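Local coordinates for telethonin (Homo sapiens, PDB 1YA5), which caps the end of titin at the sarcomeric Z-disk, mediating the antiparallel assembly of titin molecules and so regulating muscle assembly, at residues S8-E13 against E19-E24; V61-S64 against M68-M71. The protein carries 4 engineered substitutions. One frame throughout, in Å; residues are numbered along the deposited sequence.

Contact 1 of 2, residues S8-E13 against E19-E24; sequences SEVSEE and EAFWAE. Engineered in segment 8-13: Ser-8 (natural residue Cys).
Val-10 and Ala-23 face each other as a hydrogen-bonded antiparallel pair, the Val-10 N–Ala-23 O bond measuring 2.9 Å at an N-H...O angle of 156°. Two residues on, Glu-12 N reaches Phe-21 O at 2.7 Å, whereas the return bond from Phe-21 N to Glu-12 O is weak, 3.1 Å and bent. Between these, Ser-11 and Trp-22 form a non-hydrogen-bonded antiparallel pair, with Ser-11 CA 3.4 Å from Phe-21 O in a CA-H...O contact. On the face bearing Val-10, Glu-12 and Phe-21, the phenyl ring swings out with CG anti to the backbone N (chi1 170°). Val-10 CG1 meets the ring edge at CE2, 4.2 Å away, while the Glu-12 methylenes run alongside, CG 4.1 Å from Phe-21 CD2. A branched valine and a flat ring suit this buried face; the extended glutamate sends its carboxylate to a salt bridge with a basic side chain of another protein chain. A basic side chain of that chain makes a cation-pi contact with Phe-21. Each strand pairs, on its outer edge, with a strand of a different partner chain, making this a beta hairpin built into an intermolecular sheet, consistent with telethonin joining titin molecules.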
# COMPACT_ATOMS: atom_id res chain seq x y z
N SER C 8 13.33 1.62 7.27
CA SER C 8 14.56 0.90 6.96
C SER C 8 15.80 1.70 7.29
O SER C 8 15.85 2.89 7.06
CB SER C 8 14.58 0.55 5.50
OG SER C 8 13.42 -0.17 5.23
N GLU C 9 16.82 1.04 7.82
CA GLU C 9 18.09 1.69 8.10
C GLU C 9 19.28 1.05 7.37
O GLU C 9 19.27 -0.11 7.01
CB GLU C 9 18.33 1.72 9.59
CG GLU C 9 17.18 2.35 10.38
CD GLU C 9 15.91 1.51 10.41
OE1 GLU C 9 14.81 2.07 10.26
OE2 GLU C 9 16.01 0.28 10.60
N VAL C 10 20.31 1.84 7.13
CA VAL C 10 21.60 1.28 6.79
C VAL C 10 22.62 2.00 7.63
O VAL C 10 22.44 3.16 7.91
CB VAL C 10 21.96 1.52 5.35
CG1 VAL C 10 23.43 1.38 5.18
CG2 VAL C 10 21.24 0.55 4.49
N SER C 11 23.67 1.30 8.02
CA SER C 11 24.73 1.91 8.81
C SER C 11 26.01 1.26 8.43
O SER C 11 26.10 0.05 8.44
CB SER C 11 24.48 1.69 10.29
OG SER C 11 25.61 2.08 11.03
N GLU C 12 27.03 2.05 8.12
CA GLU C 12 28.22 1.50 7.49
C GLU C 12 29.44 2.09 8.15
O GLU C 12 29.51 3.29 8.34
CB GLU C 12 28.25 1.82 5.99
CG GLU C 12 27.09 1.31 5.18
CD GLU C 12 27.44 1.19 3.67
OE1 GLU C 12 26.66 0.59 2.91
OE2 GLU C 12 28.49 1.69 3.24
N GLU C 13 30.41 1.26 8.48
CA GLU C 13 31.69 1.77 8.98
C GLU C 13 32.88 1.28 8.16
O GLU C 13 33.22 0.09 8.12
CB GLU C 13 31.88 1.54 10.49
CG GLU C 13 32.19 0.09 10.91
CD GLU C 13 33.67 -0.25 10.79
OE1 GLU C 13 34.46 0.72 10.71
OE2 GLU C 13 34.06 -1.45 10.78
N GLU C 19 35.71 6.20 7.28
CA GLU C 19 34.48 6.78 6.78
C GLU C 19 33.29 6.07 7.38
O GLU C 19 33.34 4.88 7.68
CB GLU C 19 34.41 6.67 5.28
CG GLU C 19 35.32 7.61 4.54
CD GLU C 19 35.63 7.07 3.14
OE1 GLU C 19 34.99 6.07 2.79
OE2 GLU C 19 36.47 7.62 2.42
N ALA C 20 32.20 6.80 7.55
CA ALA C 20 31.04 6.27 8.22
C ALA C 20 29.85 6.85 7.50
O ALA C 20 29.92 7.91 6.88
CB ALA C 20 31.03 6.69 9.70
N PHE C 21 28.73 6.17 7.60
CA PHE C 21 27.60 6.51 6.78
C PHE C 21 26.41 5.85 7.41
O PHE C 21 26.44 4.67 7.74
CB PHE C 21 27.76 5.93 5.36
CG PHE C 21 26.53 6.06 4.56
CD1 PHE C 21 26.30 7.22 3.81
CD2 PHE C 21 25.52 5.09 4.63
CE1 PHE C 21 25.11 7.38 3.07
CE2 PHE C 21 24.33 5.25 3.88
CZ PHE C 21 24.13 6.40 3.11
N TRP C 22 25.35 6.61 7.57
CA TRP C 22 24.15 5.99 7.98
C TRP C 22 22.92 6.64 7.38
O TRP C 22 22.99 7.72 6.81
CB TRP C 22 24.12 5.89 9.49
CG TRP C 22 24.35 7.12 10.27
CD1 TRP C 22 23.42 7.80 11.04
CD2 TRP C 22 25.62 7.77 10.52
NE1 TRP C 22 24.02 8.86 11.71
CE2 TRP C 22 25.37 8.87 11.42
CE3 TRP C 22 26.94 7.55 10.08
CZ2 TRP C 22 26.39 9.73 11.85
CZ3 TRP C 22 27.95 8.42 10.51
CH2 TRP C 22 27.67 9.49 11.39
N ALA C 23 21.78 5.96 7.49
CA ALA C 23 20.57 6.33 6.75
C ALA C 23 19.38 5.69 7.45
O ALA C 23 19.41 4.50 7.79
CB ALA C 23 20.66 5.86 5.28
N GLU C 24 18.35 6.48 7.71
CA GLU C 24 17.07 5.97 8.19
C GLU C 24 15.96 6.55 7.30
O GLU C 24 15.93 7.76 7.06
CB GLU C 24 16.85 6.36 9.66
CG GLU C 24 16.24 5.25 10.53
CD GLU C 24 15.32 5.78 11.65
OE1 GLU C 24 14.14 5.35 11.73
OE2 GLU C 24 15.78 6.61 12.46

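Contact 2 of 2, residues V61-S64 against M68-M71; sequences VQRS and MMRM
Ser-64 and Met-68 meet where the two chain segments near their turn: the serine hydroxyl OG donates to Met-68 O at 2.9 Å, in the carbonyl plane and on a lone pair. Its chi1 of 65° sets OG between the backbone N and the carbonyl carbon, turning the short side chain to the facing backbone. With an alanine here the carbonyl of Met-68 is likely to lose this donor, leaving the turn end of the pairing less firmly held. Further along, Gln-62 N binds Arg-70 O at 2.6 Å, nearly straight, and Arg-70 N returns a bond to Gln-62 O at 2.8 Å. These two side chains run side by side because each has CG anti to the backbone N (chi1 158° and -175°); the arginine bends beyond CG, bringing one guanidinium face to the amide end of Gln-62. On the face bearing Val-61 and Met-71, the flexible Met-69, bent at its end, lays its methyl CE 3.6 Å from Val-61 CG1, an apolar contact suited to a buried site. Arg-63 reaches across to strand 19-33, where its NH1 hydrogen-bonds Lys-26 O. Strand 78-82 continues the sheet beyond this antiparallel beta hairpin, closed by a five-residue connection.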
# COMPACT_ATOMS: atom_id res chain seq x y z
N VAL C 61 1.79 2.24 0.39
CA VAL C 61 2.74 3.15 -0.24
C VAL C 61 4.11 2.79 0.28
O VAL C 61 4.33 2.76 1.50
CB VAL C 61 2.46 4.64 0.06
CG1 VAL C 61 3.43 5.55 -0.75
CG2 VAL C 61 1.00 4.99 -0.23
N GLN C 62 5.01 2.51 -0.67
CA GLN C 62 6.42 2.23 -0.41
C GLN C 62 7.34 3.15 -1.24
O GLN C 62 7.10 3.37 -2.42
CB GLN C 62 6.69 0.78 -0.77
CG GLN C 62 8.11 0.48 -1.07
CD GLN C 62 8.44 -0.95 -0.77
OE1 GLN C 62 8.85 -1.29 0.35
NE2 GLN C 62 8.27 -1.81 -1.79
N ARG C 63 8.39 3.67 -0.62
CA ARG C 63 9.35 4.56 -1.29
C ARG C 63 10.78 4.12 -1.00
O ARG C 63 11.04 3.24 -0.17
CB ARG C 63 9.17 6.01 -0.83
CG ARG C 63 9.29 6.21 0.67
CD ARG C 63 8.68 7.55 1.16
NE ARG C 63 7.22 7.53 1.27
CZ ARG C 63 6.56 6.67 2.05
NH1 ARG C 63 7.24 5.79 2.75
NH2 ARG C 63 5.24 6.67 2.12
N SER C 64 11.72 4.73 -1.71
CA SER C 64 13.10 4.32 -1.54
C SER C 64 14.08 5.45 -1.80
O SER C 64 13.71 6.52 -2.31
CB SER C 64 13.42 3.10 -2.41
OG SER C 64 13.32 3.40 -3.79
N MET C 68 12.49 4.88 -6.51
CA MET C 68 11.48 3.96 -6.98
C MET C 68 10.35 3.95 -5.96
O MET C 68 10.56 3.69 -4.75
CB MET C 68 12.10 2.59 -7.06
CG MET C 68 11.93 1.95 -8.42
SD MET C 68 13.40 1.03 -8.91
CE MET C 68 14.59 2.32 -8.91
N MET C 69 9.14 4.25 -6.43
CA MET C 69 7.98 4.11 -5.59
C MET C 69 7.16 2.89 -5.97
O MET C 69 7.18 2.39 -7.12
CB MET C 69 7.11 5.35 -5.64
CG MET C 69 7.49 6.35 -4.61
SD MET C 69 6.37 7.71 -4.54
CE MET C 69 5.66 7.39 -2.91
N ARG C 70 6.43 2.42 -4.98
CA ARG C 70 5.63 1.23 -5.13
C ARG C 70 4.37 1.50 -4.32
O ARG C 70 4.44 1.97 -3.17
CB ARG C 70 6.43 0.06 -4.58
CG ARG C 70 5.81 -1.26 -4.77
CD ARG C 70 6.46 -2.00 -5.93
NE ARG C 70 7.81 -2.43 -5.61
CZ ARG C 70 8.13 -3.65 -5.19
NH1 ARG C 70 7.18 -4.58 -5.03
NH2 ARG C 70 9.40 -3.93 -4.93
N MET C 71 3.22 1.28 -4.94
CA MET C 71 1.93 1.47 -4.27
C MET C 71 0.80 0.66 -4.87
O MET C 71 0.87 0.18 -6.03
CB MET C 71 1.53 2.94 -4.22
CG MET C 71 1.16 3.54 -5.54
SD MET C 71 1.28 5.33 -5.63
CE MET C 71 3.04 5.64 -5.32

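Contact 1 closes before contact 2 opens, so the two hairpins follow one another along the chain, their centres about 20 Å apart and their nearest atoms about 7 Å apart without touching. They belong to one antiparallel sheet: strand 19-33 neighbours strand 49-62, and backbone bonds from Val-61 to Thr-29 and from Arg-63 to Asp-27 tie them. The centre of contact 2 lies about 7 Å, and that of contact 1 about 25 Å, from the centre of the chain. Other chains extend the sheet at both edges of contact 1, whereas contact 2 is flanked by telethonin strands 19-33 and 78-82 and meets them mainly through side-chain packing, consistent with an adaptor that joins titin molecules.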